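Local atomic coordinates of putative transcriptional regulator (Streptomyces coelicolor, PDB entry 2HXI), a protein that probably binds DNA as a TetR-family transcription factor, pairing an N-terminal helix-turn-helix domain with an all-helical C-terminal domain. Residues I154-R157 / Y158-V162; R101-A104 / V105-L109; A221-E224 / E225-A229. One frame throughout, in Å; residues are numbered along the deposited sequence.

Contact 1: residues I154-R157 / Y158-V162; sequences IPAR and YHRLV
Tyr158 N bonds to Ile154 O at 2.7 Å, the first of four i to i+4 bonds that run on to Leu161 N on Arg157 O and make this the opening turns of helix 154-173. Ile154 and Pro155 begin that helix, where a proline ring costs no backbone bond, and Pro155 O still takes His159 N at 2.9 Å. On the polar side Arg157 and Arg160 bring two guanidinium groups together, Arg157 NH1 to Arg160 NH2 at 4.0 Å, with their planes 85° apart. One water bridges the pair, which probably eases the like charges: it accepts a bond from Arg160 NH2 at 2.8 Å and a weak one from Arg157 NH1. Arg160 bends at chi3 (-68°), which folds its guanidinium back until one face lies over Ala156 O. Each arginine also has an acid, Glu153 for Arg157 and Glu225 of the second subunit for Arg160, which probably offsets the like charges. With CG anti to its backbone N (chi1 -170°), His159 carries its ring toward the second subunit, where NE2 bonds to Ala217 O. Within the chain, helix 131-146 packs on Ile154 and Tyr158, and helix 219-237 covers Arg157 and Leu161; from the other chain of the dimer, the second subunit packs on Pro155, Tyr158 and Val162.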
loop_
_atom_site.group_PDB
_atom_site.type_symbol
_atom_site.label_atom_id
_atom_site.label_comp_id
_atom_site.label_asym_id
_atom_site.label_seq_id
_atom_site.Cartn_x
_atom_site.Cartn_y
_atom_site.Cartn_z
ATOM N N ILE B 154 22.909 2.833 2.491
ATOM C CA ILE B 154 22.152 1.583 2.336
ATOM C C ILE B 154 20.935 1.421 3.244
ATOM O O ILE B 154 19.823 1.036 2.769
ATOM C CB ILE B 154 23.078 0.379 2.234
ATOM C CG1 ILE B 154 23.733 0.440 0.839
ATOM C CG2 ILE B 154 22.293 -0.937 2.488
ATOM C CD1 ILE B 154 24.827 -0.552 0.616
ATOM N N PRO B 155 21.058 1.715 4.536
ATOM C CA PRO B 155 19.831 1.555 5.386
ATOM C C PRO B 155 18.657 2.418 4.896
ATOM O O PRO B 155 17.483 1.943 4.875
ATOM C CB PRO B 155 20.322 2.001 6.792
ATOM C CG PRO B 155 21.816 1.606 6.768
ATOM C CD PRO B 155 22.245 2.076 5.343
ATOM N N ALA B 156 18.932 3.671 4.484
ATOM C CA ALA B 156 17.837 4.514 4.004
ATOM C C ALA B 156 17.262 3.968 2.681
ATOM O O ALA B 156 16.065 3.934 2.499
ATOM C CB ALA B 156 18.297 5.931 3.827
ATOM N N ARG B 157 18.146 3.525 1.803
ATOM C CA ARG B 157 17.747 2.935 0.488
ATOM C C ARG B 157 16.901 1.660 0.694
ATOM O O ARG B 157 15.846 1.464 0.084
ATOM C CB ARG B 157 19.020 2.672 -0.338
ATOM C CG ARG B 157 19.932 3.934 -0.518
ATOM C CD ARG B 157 19.662 4.566 -1.806
ATOM N NE ARG B 157 20.564 5.655 -2.172
ATOM C CZ ARG B 157 20.198 6.591 -3.048
ATOM N NH1 ARG B 157 19.013 6.490 -3.616
ATOM N NH2 ARG B 157 21.016 7.601 -3.380
ATOM N N TYR B 158 17.404 0.788 1.572
ATOM C CA TYR B 158 16.661 -0.347 2.037
ATOM C C TYR B 158 15.254 0.013 2.523
ATOM O O TYR B 158 14.275 -0.567 2.060
ATOM C CB TYR B 158 17.443 -1.133 3.139
ATOM C CG TYR B 158 16.562 -2.167 3.768
ATOM C CD1 TYR B 158 16.497 -3.472 3.256
ATOM C CD2 TYR B 158 15.735 -1.832 4.851
ATOM C CE1 TYR B 158 15.624 -4.376 3.793
ATOM C CE2 TYR B 158 14.906 -2.737 5.387
ATOM C CZ TYR B 158 14.827 -4.005 4.844
ATOM O OH TYR B 158 13.905 -4.901 5.366
ATOM N N HIS B 159 15.180 0.975 3.438
ATOM C CA HIS B 159 13.909 1.365 4.053
ATOM C C HIS B 159 12.854 1.754 2.964
ATOM O O HIS B 159 11.721 1.293 2.999
ATOM C CB HIS B 159 14.170 2.560 4.932
ATOM C CG HIS B 159 13.015 2.915 5.805
ATOM N ND1 HIS B 159 12.371 1.994 6.605
ATOM C CD2 HIS B 159 12.356 4.087 5.974
ATOM C CE1 HIS B 159 11.366 2.585 7.239
ATOM N NE2 HIS B 159 11.334 3.847 6.875
ATOM N N ARG B 160 13.240 2.611 2.036
ATOM C CA ARG B 160 12.345 3.053 0.963
ATOM C C ARG B 160 11.927 1.898 0.022
ATOM O O ARG B 160 10.748 1.803 -0.426
ATOM C CB ARG B 160 13.007 4.181 0.178
ATOM C CG ARG B 160 12.935 5.494 1.007
ATOM C CD ARG B 160 13.216 6.676 0.080
ATOM N NE ARG B 160 14.595 6.680 -0.378
ATOM C CZ ARG B 160 15.615 7.300 0.219
ATOM N NH1 ARG B 160 15.445 8.039 1.319
ATOM N NH2 ARG B 160 16.824 7.176 -0.300
ATOM N N LEU B 161 12.893 1.030 -0.257
ATOM C CA LEU B 161 12.630 -0.067 -1.177
ATOM C C LEU B 161 11.593 -1.004 -0.558
ATOM O O LEU B 161 10.662 -1.432 -1.211
ATOM C CB LEU B 161 13.950 -0.780 -1.444
ATOM C CG LEU B 161 13.737 -1.999 -2.341
ATOM C CD1 LEU B 161 13.013 -1.779 -3.682
ATOM C CD2 LEU B 161 15.080 -2.746 -2.602
ATOM N N VAL B 162 11.773 -1.357 0.689
ATOM C CA VAL B 162 10.825 -2.277 1.370
ATOM C C VAL B 162 9.511 -1.627 1.683
ATOM O O VAL B 162 8.506 -2.275 1.565
ATOM C CB VAL B 162 11.462 -2.934 2.616
ATOM C CG1 VAL B 162 10.453 -3.778 3.417
ATOM C CG2 VAL B 162 12.656 -3.802 2.122
HETATM O O HOH W 1 16.167 5.608 -2.511
#

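Contact 2: residues R101-A104 / V105-L109; sequences RLTA and VALRL
Val105 N bonds to Arg101 O at 2.9 Å, and the same carbonyl oxygen lies 3.4 Å from Val105 CG2. That methyl branch stands beside the backbone N of Val105, which brings it back over the preceding turn, while the guanidinium of Arg101 leads elsewhere, to a salt bridge with Glu139 on helix 131-146. Leu102 follows with a bond from Ala106 N, and Ala106 CB comes to 3.5 Å from Leu102 O. The isobutyl group of Leu102 points away from the next turn and is buried against helices 131-146, 154-173 and 219-237. Helix 98-113 sits within the helical bundle of the C-terminal domain of a TetR-family regulator, the domain that in this family usually carries the ligand pocket and the dimer interface. Thr103 supplies the one side-chain pair that meets across the two segments: its CG2 lies 4.1 Å from Leu107 CD1, and the two side chains run alongside each other in a common direction. With CG2 anti to the backbone N, the OG1 branch of Thr103 stands beside that N and bonds to Lys99 O one turn earlier. Thr103 O is 2.9 Å from Leu107 N and 3.3 Å from Leu107 CG, so the leucine CG packs against this carbonyl oxygen. Ala104 O accepts Arg108 N at 3.0 Å, and the aliphatic part of Arg108, stretched out as far as NE, runs past this oxygen, CG at 3.5 Å, before its NH2 bonds to Ala88 O and Asp90 O.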
loop_
_atom_site.group_PDB
_atom_site.type_symbol
_atom_site.label_atom_id
_atom_site.label_comp_id
_atom_site.label_asym_id
_atom_site.label_seq_id
_atom_site.Cartn_x
_atom_site.Cartn_y
_atom_site.Cartn_z
ATOM N N ARG B 101 18.313 -9.581 -8.745
ATOM C CA ARG B 101 18.185 -10.179 -7.393
ATOM C C ARG B 101 17.098 -9.446 -6.611
ATOM O O ARG B 101 16.182 -10.092 -6.026
ATOM C CB ARG B 101 19.548 -10.067 -6.662
ATOM C CG ARG B 101 20.582 -11.061 -7.224
ATOM C CD ARG B 101 21.996 -10.746 -6.696
ATOM N NE ARG B 101 22.101 -10.967 -5.261
ATOM C CZ ARG B 101 23.199 -10.682 -4.557
ATOM N NH1 ARG B 101 24.246 -10.137 -5.180
ATOM N NH2 ARG B 101 23.242 -10.959 -3.240
ATOM N N LEU B 102 17.099 -8.125 -6.654
ATOM C CA LEU B 102 16.084 -7.368 -5.897
ATOM C C LEU B 102 14.703 -7.634 -6.489
ATOM O O LEU B 102 13.749 -7.772 -5.754
ATOM C CB LEU B 102 16.409 -5.845 -5.936
ATOM C CG LEU B 102 17.660 -5.403 -5.136
ATOM C CD1 LEU B 102 17.867 -3.878 -5.350
ATOM C CD2 LEU B 102 17.453 -5.819 -3.623
ATOM N N THR B 103 14.652 -7.789 -7.815
ATOM C CA THR B 103 13.361 -8.034 -8.520
ATOM C C THR B 103 12.860 -9.415 -8.145
ATOM O O THR B 103 11.683 -9.582 -7.820
ATOM C CB THR B 103 13.538 -7.860 -10.062
ATOM O OG1 THR B 103 13.986 -6.513 -10.329
ATOM C CG2 THR B 103 12.189 -8.088 -10.742
ATOM N N ALA B 104 13.774 -10.382 -8.134
ATOM C CA ALA B 104 13.422 -11.757 -7.757
ATOM C C ALA B 104 12.870 -11.859 -6.341
ATOM O O ALA B 104 11.880 -12.561 -6.093
ATOM C CB ALA B 104 14.621 -12.726 -8.033
ATOM N N VAL B 105 13.532 -11.218 -5.394
ATOM C CA VAL B 105 12.991 -11.184 -4.060
ATOM C C VAL B 105 11.580 -10.518 -4.012
ATOM O O VAL B 105 10.664 -11.053 -3.418
ATOM C CB VAL B 105 13.968 -10.463 -3.110
ATOM C CG1 VAL B 105 13.316 -10.198 -1.696
ATOM C CG2 VAL B 105 15.261 -11.268 -2.988
ATOM N N ALA B 106 11.435 -9.306 -4.565
ATOM C CA ALA B 106 10.149 -8.614 -4.593
ATOM C C ALA B 106 9.035 -9.548 -5.205
ATOM O O ALA B 106 7.901 -9.646 -4.643
ATOM C CB ALA B 106 10.292 -7.357 -5.427
ATOM N N LEU B 107 9.353 -10.265 -6.296
ATOM C CA LEU B 107 8.333 -11.152 -6.887
ATOM C C LEU B 107 7.995 -12.305 -5.956
ATOM O O LEU B 107 6.808 -12.741 -5.920
ATOM C CB LEU B 107 8.762 -11.708 -8.255
ATOM C CG LEU B 107 8.923 -10.553 -9.272
ATOM C CD1 LEU B 107 9.420 -11.145 -10.615
ATOM C CD2 LEU B 107 7.669 -9.738 -9.453
ATOM N N ARG B 108 9.021 -12.851 -5.270
ATOM C CA ARG B 108 8.795 -13.997 -4.391
ATOM C C ARG B 108 7.908 -13.529 -3.257
ATOM O O ARG B 108 7.020 -14.240 -2.849
ATOM C CB ARG B 108 10.078 -14.617 -3.848
ATOM C CG ARG B 108 10.712 -15.594 -4.857
ATOM C CD ARG B 108 12.109 -15.954 -4.380
ATOM N NE ARG B 108 12.654 -17.201 -4.979
ATOM C CZ ARG B 108 12.651 -18.393 -4.397
ATOM N NH1 ARG B 108 13.205 -19.424 -5.039
ATOM N NH2 ARG B 108 12.107 -18.577 -3.188
ATOM N N LEU B 109 8.159 -12.326 -2.741
ATOM C CA LEU B 109 7.356 -11.836 -1.650
ATOM C C LEU B 109 5.926 -11.620 -2.114
ATOM O O LEU B 109 4.986 -11.935 -1.362
ATOM C CB LEU B 109 7.913 -10.494 -1.122
ATOM C CG LEU B 109 9.267 -10.549 -0.380
ATOM C CD1 LEU B 109 9.780 -9.106 -0.167
ATOM C CD2 LEU B 109 9.103 -11.284 1.003
#

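Contact 3: residues A221-E224 / E225-A229; sequences AAFE and EILAA
Phe223 and Leu227, one turn apart on helix 219-237 of the TetR-like C-terminal helical bundle, form the densely packed side of this contact. Leu227 CD2 approaches Phe223 CE2 obliquely at 4.2 Å, and Leu227 CB rests 3.2 Å from Phe223 O, the oxygen that also accepts the Leu227 amide. Beside them Ile226 lays its CG1 branch back along the helix, CG1 anti to the carbonyl carbon (chi1 -71°), until CD1 reaches Ala222 CB at 4.3 Å and Ala222 O at 3.4 Å. Helices 98-113 and 154-173 close over Phe223, and Leu164 of the second subunit joins in covering Ile226.

The other side is looser and more polar. Glu224 and Ala228 are exposed and meet mainly through the backbone, Ala228 N giving its hydrogen to Glu224 O. Glu225 is exposed too, yet its carboxylate pairs with Arg160 of the second subunit, so this exposed face also contributes to the dimer contact. The straight side chain of Glu225 runs back over the preceding turn, where Glu225 CG lies 3.3 Å from Ala221 O and Glu225 OE2 stands 4.0 Å from Ala221 CB.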
loop_
_atom_site.group_PDB
_atom_site.type_symbol
_atom_site.label_atom_id
_atom_site.label_comp_id
_atom_site.label_asym_id
_atom_site.label_seq_id
_atom_site.Cartn_x
_atom_site.Cartn_y
_atom_site.Cartn_z
ATOM N N ALA B 221 1.200 -6.355 -13.414
ATOM C CA ALA B 221 2.035 -5.560 -14.321
ATOM C C ALA B 221 2.442 -4.240 -13.673
ATOM O O ALA B 221 3.620 -3.783 -13.836
ATOM C CB ALA B 221 1.269 -5.287 -15.694
ATOM N N ALA B 222 1.470 -3.598 -13.007
ATOM C CA ALA B 222 1.739 -2.312 -12.322
ATOM C C ALA B 222 2.854 -2.569 -11.285
ATOM O O ALA B 222 3.826 -1.814 -11.267
ATOM C CB ALA B 222 0.537 -1.784 -11.634
ATOM N N PHE B 223 2.731 -3.643 -10.477
ATOM C CA PHE B 223 3.818 -3.982 -9.504
ATOM C C PHE B 223 5.205 -4.003 -10.173
ATOM O O PHE B 223 6.154 -3.347 -9.739
ATOM C CB PHE B 223 3.575 -5.374 -8.915
ATOM C CG PHE B 223 4.617 -5.768 -7.841
ATOM C CD1 PHE B 223 4.405 -5.364 -6.527
ATOM C CD2 PHE B 223 5.678 -6.602 -8.163
ATOM C CE1 PHE B 223 5.300 -5.740 -5.518
ATOM C CE2 PHE B 223 6.536 -7.002 -7.178
ATOM C CZ PHE B 223 6.342 -6.554 -5.858
ATOM N N GLU B 224 5.337 -4.791 -11.230
ATOM C CA GLU B 224 6.600 -4.922 -11.894
ATOM C C GLU B 224 7.147 -3.613 -12.482
ATOM O O GLU B 224 8.350 -3.319 -12.387
ATOM C CB GLU B 224 6.453 -5.999 -12.957
ATOM C CG GLU B 224 6.334 -7.378 -12.271
ATOM C CD GLU B 224 6.206 -8.518 -13.246
ATOM O OE1 GLU B 224 6.976 -8.532 -14.232
ATOM O OE2 GLU B 224 5.359 -9.417 -12.987
ATOM N N GLU B 225 6.271 -2.804 -13.062
ATOM C CA GLU B 225 6.687 -1.549 -13.708
ATOM C C GLU B 225 7.074 -0.466 -12.701
ATOM O O GLU B 225 8.032 0.311 -12.902
ATOM C CB GLU B 225 5.592 -1.046 -14.667
ATOM C CG GLU B 225 5.455 -1.936 -15.909
ATOM C CD GLU B 225 4.196 -1.615 -16.724
ATOM O OE1 GLU B 225 3.787 -0.452 -16.734
ATOM O OE2 GLU B 225 3.654 -2.583 -17.351
ATOM N N ILE B 226 6.368 -0.458 -11.608
ATOM C CA ILE B 226 6.652 0.513 -10.542
ATOM C C ILE B 226 7.960 0.095 -9.871
ATOM O O ILE B 226 8.830 0.937 -9.536
ATOM C CB ILE B 226 5.464 0.568 -9.542
ATOM C CG1 ILE B 226 4.197 1.240 -10.149
ATOM C CG2 ILE B 226 5.878 1.267 -8.237
ATOM C CD1 ILE B 226 2.940 0.921 -9.376
ATOM N N LEU B 227 8.110 -1.204 -9.636
ATOM C CA LEU B 227 9.385 -1.712 -9.073
ATOM C C LEU B 227 10.563 -1.414 -9.987
ATOM O O LEU B 227 11.604 -0.907 -9.534
ATOM C CB LEU B 227 9.254 -3.229 -8.833
ATOM C CG LEU B 227 10.508 -3.869 -8.223
ATOM C CD1 LEU B 227 10.840 -3.286 -6.834
ATOM C CD2 LEU B 227 10.284 -5.385 -8.190
ATOM N N ALA B 228 10.394 -1.651 -11.299
ATOM C CA ALA B 228 11.526 -1.451 -12.243
ATOM C C ALA B 228 11.900 0.031 -12.261
ATOM O O ALA B 228 13.099 0.373 -12.295
ATOM C CB ALA B 228 11.073 -1.867 -13.616
ATOM N N ALA B 229 10.892 0.903 -12.170
ATOM C CA ALA B 229 11.136 2.358 -12.157
ATOM C C ALA B 229 12.016 2.665 -10.929
ATOM O O ALA B 229 12.968 3.482 -10.946
ATOM C CB ALA B 229 9.824 3.110 -12.014
#

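Three helices of one C-terminal domain converge here, each contributing a local i to i+4 contact. Contacts 2 and 3 are the nearest pair, their centres about 12 Å apart: Leu227 CD2 lies 3.4 Å from Ala106 CB, and Leu107 CD2 lies 3.7 Å from Phe223 CE2. Contact 1, about 15 Å from contact 2 and 17 Å from contact 3 between centres, meets both through Leu161, whose CD2 is 4.0 Å from Leu102 CD2 and whose CD1 is 4.1 Å from Leu227 CD1. Contacts 1 and 3 both face the second subunit as well; contact 2 touches no other protein chain of the assembly.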